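Local atomic coordinates of protein HRI1 (Saccharomyces cerevisiae, PDB entry 3RBY), a protein that is of unknown function and non-essential in yeast, but interacts with the protein kinase HRR25 and may also interact with SEC72. Residues A[26-31]-A[240-245]; A[153-158]-A[170-175]. One frame throughout, in Å; residues are numbered along the deposited sequence.

Contact 1: residues A[26-31]-A[240-245]; sequences SVSTDG and VIEYHA
Glu242 reaches the turn at Ser28 to Gly31 fully stretched: its CG stands anti to the backbone N (chi1 179°) and the chain stays extended to the carboxylate. Asp30 comes from the opposite direction, its CG beside its own backbone N and anti to its carbonyl carbon (chi1 -69°), which swings it over toward Glu242. The two carboxylates lie stacked, their planes 13° apart. The closest pair of oxygens in that stack, Asp30 OD1 and Glu242 OE2, is 3.5 Å apart. Two like charges this near would be costly alone, but donors reach both groups. Ser28 OG gives its proton to Glu242 OE1 at 2.7 Å, on the syn lone pair, while Asp30 N points almost straight at Glu242 OE2 over 2.9 Å, meeting it from above the carboxylate plane. OE2 takes a further bond from Ser156 OG, which may help to keep Glu242 charged.

Asp30 finds its own partner in His244. His244 NE2 donates to Asp30 OD1 over 2.7 Å, and that oxygen sits in the ring plane although the carboxylate is turned nearly perpendicular to the ring. The N-H of His244 would help to stabilise the charge on Asp30, and more so if the ring were doubly protonated. Thr29 packs its CB against His244 CD2 at 3.8 Å. Beyond the other carboxylate oxygen, one water donates both to Asp30 OD2 and to Ile241 O, bridging the turn and the strand.

The turn is type I, closed by Gly31 N to Ser28 O, and it links strands 24-27 and 33-38 of the larger antiparallel sheet. Strand 236-244 belongs to the second sheet, where Ile241 and Glu242 form a classic beta bulge opposite Val158 of the adjacent strand 156-161.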
# COMPACT_ATOMS: atom_id res chain seq x y z
N SER A 26 -9.40 7.38 -9.93
CA SER A 26 -10.52 8.05 -9.30
C SER A 26 -11.85 7.52 -9.83
O SER A 26 -12.12 7.57 -11.04
CB SER A 26 -10.46 9.57 -9.53
OG SER A 26 -9.18 10.10 -9.24
N VAL A 27 -12.69 7.02 -8.92
CA VAL A 27 -14.04 6.62 -9.31
C VAL A 27 -15.05 7.46 -8.54
O VAL A 27 -15.16 7.36 -7.31
CB VAL A 27 -14.28 5.12 -9.08
CG1 VAL A 27 -15.68 4.73 -9.57
CG2 VAL A 27 -13.21 4.30 -9.81
N SER A 28 -15.79 8.30 -9.26
CA SER A 28 -16.77 9.16 -8.60
C SER A 28 -17.93 8.32 -8.08
O SER A 28 -18.10 7.17 -8.49
CB SER A 28 -17.30 10.23 -9.55
OG SER A 28 -18.08 9.66 -10.59
N THR A 29 -18.70 8.90 -7.17
CA THR A 29 -19.88 8.26 -6.62
C THR A 29 -20.82 7.83 -7.76
O THR A 29 -21.30 6.70 -7.78
CB THR A 29 -20.62 9.23 -5.69
OG1 THR A 29 -19.72 9.72 -4.69
CG2 THR A 29 -21.82 8.53 -5.01
N ASP A 30 -21.07 8.74 -8.70
CA ASP A 30 -21.92 8.42 -9.85
C ASP A 30 -21.29 7.37 -10.78
O ASP A 30 -21.99 6.82 -11.64
CB ASP A 30 -22.27 9.69 -10.65
CG ASP A 30 -23.20 10.62 -9.90
OD1 ASP A 30 -23.55 10.31 -8.73
OD2 ASP A 30 -23.57 11.66 -10.48
N GLY A 31 -20.00 7.09 -10.63
CA GLY A 31 -19.35 6.03 -11.39
C GLY A 31 -18.41 6.45 -12.52
O GLY A 31 -17.87 5.60 -13.23
N VAL A 240 -20.75 20.75 -15.13
CA VAL A 240 -20.72 19.95 -13.90
C VAL A 240 -21.76 18.84 -14.01
O VAL A 240 -22.96 19.11 -13.85
CB VAL A 240 -21.08 20.79 -12.67
CG1 VAL A 240 -21.22 19.88 -11.44
CG2 VAL A 240 -20.04 21.90 -12.43
N ILE A 241 -21.34 17.62 -14.29
CA ILE A 241 -22.31 16.53 -14.48
C ILE A 241 -22.56 15.72 -13.20
O ILE A 241 -23.39 14.80 -13.17
CB ILE A 241 -21.89 15.59 -15.62
CG1 ILE A 241 -20.61 14.83 -15.23
CG2 ILE A 241 -21.69 16.38 -16.91
CD1 ILE A 241 -20.18 13.73 -16.22
N GLU A 242 -21.81 16.07 -12.16
CA GLU A 242 -21.94 15.43 -10.86
C GLU A 242 -21.47 16.42 -9.79
O GLU A 242 -20.41 17.06 -9.93
CB GLU A 242 -21.12 14.13 -10.80
CG GLU A 242 -21.21 13.42 -9.45
CD GLU A 242 -20.42 12.11 -9.41
OE1 GLU A 242 -19.95 11.64 -10.47
OE2 GLU A 242 -20.27 11.54 -8.30
N TYR A 243 -22.26 16.57 -8.73
CA TYR A 243 -21.90 17.47 -7.65
C TYR A 243 -22.42 16.98 -6.29
O TYR A 243 -23.45 17.46 -5.79
CB TYR A 243 -22.43 18.89 -7.93
CG TYR A 243 -21.70 19.97 -7.16
CD1 TYR A 243 -20.48 20.47 -7.61
CD2 TYR A 243 -22.23 20.49 -5.98
CE1 TYR A 243 -19.80 21.46 -6.91
CE2 TYR A 243 -21.56 21.49 -5.27
CZ TYR A 243 -20.35 21.97 -5.74
OH TYR A 243 -19.67 22.97 -5.05
N HIS A 244 -21.70 16.04 -5.69
CA HIS A 244 -22.01 15.61 -4.32
C HIS A 244 -21.06 16.28 -3.34
O HIS A 244 -19.97 15.78 -3.09
CB HIS A 244 -21.91 14.08 -4.18
CG HIS A 244 -22.76 13.32 -5.13
ND1 HIS A 244 -24.14 13.37 -5.10
CD2 HIS A 244 -22.44 12.49 -6.15
CE1 HIS A 244 -24.63 12.60 -6.06
NE2 HIS A 244 -23.61 12.05 -6.71
N ALA A 245 -21.48 17.42 -2.80
CA ALA A 245 -20.70 18.13 -1.78
C ALA A 245 -20.46 17.27 -0.53
O ALA A 245 -21.28 16.39 -0.18
CB ALA A 245 -21.38 19.46 -1.40
OXT ALA A 245 -19.45 17.42 0.16
O HOH W 1 -23.13 12.08 -13.09

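Contact 2: residues A[153-158]-A[170-175]; sequences NARSIV and VIVIGR. With SO4 (sulfate ion), chain F.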
# COMPACT_ATOMS: atom_id res chain seq x y z
N ASN A 153 -16.95 11.50 4.14
CA ASN A 153 -17.80 12.61 3.76
C ASN A 153 -17.26 13.29 2.49
O ASN A 153 -17.77 14.35 2.07
CB ASN A 153 -17.89 13.62 4.92
CG ASN A 153 -19.33 13.99 5.26
OD1 ASN A 153 -20.19 13.11 5.40
ND2 ASN A 153 -19.60 15.30 5.36
N ALA A 154 -16.25 12.67 1.89
CA ALA A 154 -15.51 13.27 0.79
C ALA A 154 -16.42 13.66 -0.36
O ALA A 154 -17.21 12.85 -0.86
CB ALA A 154 -14.41 12.34 0.29
N ARG A 155 -16.31 14.92 -0.76
CA ARG A 155 -17.01 15.41 -1.93
C ARG A 155 -16.65 14.58 -3.16
O ARG A 155 -15.55 13.99 -3.26
CB ARG A 155 -16.65 16.87 -2.19
CG ARG A 155 -15.22 17.04 -2.59
CD ARG A 155 -14.85 18.50 -2.71
NE ARG A 155 -13.42 18.63 -2.92
CZ ARG A 155 -12.83 19.69 -3.47
NH1 ARG A 155 -13.57 20.71 -3.88
NH2 ARG A 155 -11.51 19.71 -3.63
N SER A 156 -17.61 14.52 -4.10
CA SER A 156 -17.45 13.80 -5.36
C SER A 156 -18.00 14.69 -6.47
O SER A 156 -19.22 14.88 -6.57
CB SER A 156 -18.18 12.46 -5.30
OG SER A 156 -18.00 11.71 -6.50
N ILE A 157 -17.10 15.23 -7.29
CA ILE A 157 -17.46 16.24 -8.28
C ILE A 157 -16.84 15.92 -9.64
O ILE A 157 -15.66 15.59 -9.72
CB ILE A 157 -17.03 17.67 -7.82
CG1 ILE A 157 -17.71 18.03 -6.49
CG2 ILE A 157 -17.35 18.70 -8.90
CD1 ILE A 157 -17.19 19.32 -5.85
N VAL A 158 -17.64 16.00 -10.70
CA VAL A 158 -17.15 15.69 -12.03
C VAL A 158 -17.56 16.79 -13.01
O VAL A 158 -18.73 17.20 -13.02
CB VAL A 158 -17.67 14.32 -12.52
CG1 VAL A 158 -17.07 13.95 -13.88
CG2 VAL A 158 -17.36 13.23 -11.50
N VAL A 170 -12.85 16.08 -15.62
CA VAL A 170 -12.14 16.30 -14.37
C VAL A 170 -12.94 15.65 -13.25
O VAL A 170 -14.16 15.83 -13.15
CB VAL A 170 -11.91 17.81 -14.11
CG1 VAL A 170 -11.31 18.03 -12.72
CG2 VAL A 170 -10.98 18.36 -15.16
N ILE A 171 -12.27 14.84 -12.43
CA ILE A 171 -12.93 14.12 -11.34
C ILE A 171 -12.33 14.53 -10.01
O ILE A 171 -11.12 14.35 -9.77
CB ILE A 171 -12.83 12.58 -11.53
CG1 ILE A 171 -13.61 12.16 -12.77
CG2 ILE A 171 -13.36 11.86 -10.29
CD1 ILE A 171 -13.46 10.71 -13.13
N VAL A 172 -13.18 15.12 -9.16
CA VAL A 172 -12.77 15.64 -7.86
C VAL A 172 -13.25 14.71 -6.73
O VAL A 172 -14.46 14.60 -6.46
CB VAL A 172 -13.34 17.08 -7.64
CG1 VAL A 172 -12.87 17.67 -6.30
CG2 VAL A 172 -12.94 18.01 -8.77
N ILE A 173 -12.30 14.05 -6.06
CA ILE A 173 -12.64 13.24 -4.90
C ILE A 173 -11.90 13.72 -3.65
O ILE A 173 -10.66 13.59 -3.53
CB ILE A 173 -12.36 11.76 -5.13
CG1 ILE A 173 -13.01 11.30 -6.44
CG2 ILE A 173 -12.86 10.93 -3.94
CD1 ILE A 173 -12.76 9.84 -6.77
N GLY A 174 -12.67 14.25 -2.70
CA GLY A 174 -12.08 14.88 -1.54
C GLY A 174 -11.06 15.91 -1.96
O GLY A 174 -11.40 16.86 -2.70
N ARG A 175 -9.81 15.73 -1.52
CA ARG A 175 -8.75 16.67 -1.83
C ARG A 175 -8.05 16.40 -3.16
O ARG A 175 -7.26 17.22 -3.64
CB ARG A 175 -7.72 16.70 -0.71
CG ARG A 175 -8.24 17.27 0.61
CD ARG A 175 -7.11 17.21 1.63
NE ARG A 175 -7.04 18.41 2.47
CZ ARG A 175 -7.92 18.68 3.41
NH1 ARG A 175 -8.94 17.86 3.62
NH2 ARG A 175 -7.80 19.79 4.14
S SO4 F . -13.08 16.74 1.52
O1 SO4 F . -14.10 16.51 0.48
O2 SO4 F . -11.79 16.19 1.12
O3 SO4 F . -13.50 16.07 2.76
O4 SO4 F . -12.94 18.20 1.72
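The guanidinium of Arg155 carries Val172 CG1 over the centre of one face, 3.4 Å above its plane, and has the Gly174 carbonyl at its edge. Gly174 O is gripped side-on by two nitrogens of that edge, Arg155 NE at 2.7 Å and Arg155 NH2 at 3.0 Å, with the oxygen close to the guanidinium plane. Arg155 CG lies between the backbone N and the carbonyl carbon (chi1 67°), and from there the extended chain runs across to segment 170-175. In return, Gly174 N donates to Arg155 O.

A sulfate, probably from the crystallisation liquor, sits where the strands end: Arg155 N donates to its O1 at 3.0 Å. The positively charged Arg175 lies nearby, its guanidinium paired with Asp201.

Further along, Ile157 and Val172 form a hydrogen-bonded pair, with Val172 N to Ile157 O at 2.6 Å and Ile157 N to Val172 O at 2.8 Å. Their CB atoms meet on the same face of the sheet as the guanidinium. Val158 and Ile171 lie side by side on the other face, a non-hydrogen-bonded pair like Ser156 and Ile173. This is the regular ladder of an antiparallel beta hairpin, formed by strands 156-161 and 166-173 in the second sheet of HRI1.

Contact 2 is the buried one, a backbone ladder between adjacent strands with aliphatic side chains on both faces; contact 1 is partly buried and joins two different sheets almost wholly through side chains and charge. They meet in the same sheet, where strand 156-161 of contact 2 lies between 166-173 and the 236-244 strand of contact 1. Ser156 is the junction: its N probably bonds His244 O, and its OG, besides holding Glu242, bonds Thr29 N. Val27 O also packs on Ile173 CD1, at 3.5 Å. Both strands of contact 2 fall between the two segments of contact 1 in the sequence, and the centres of the contacts lie about 6 Å apart.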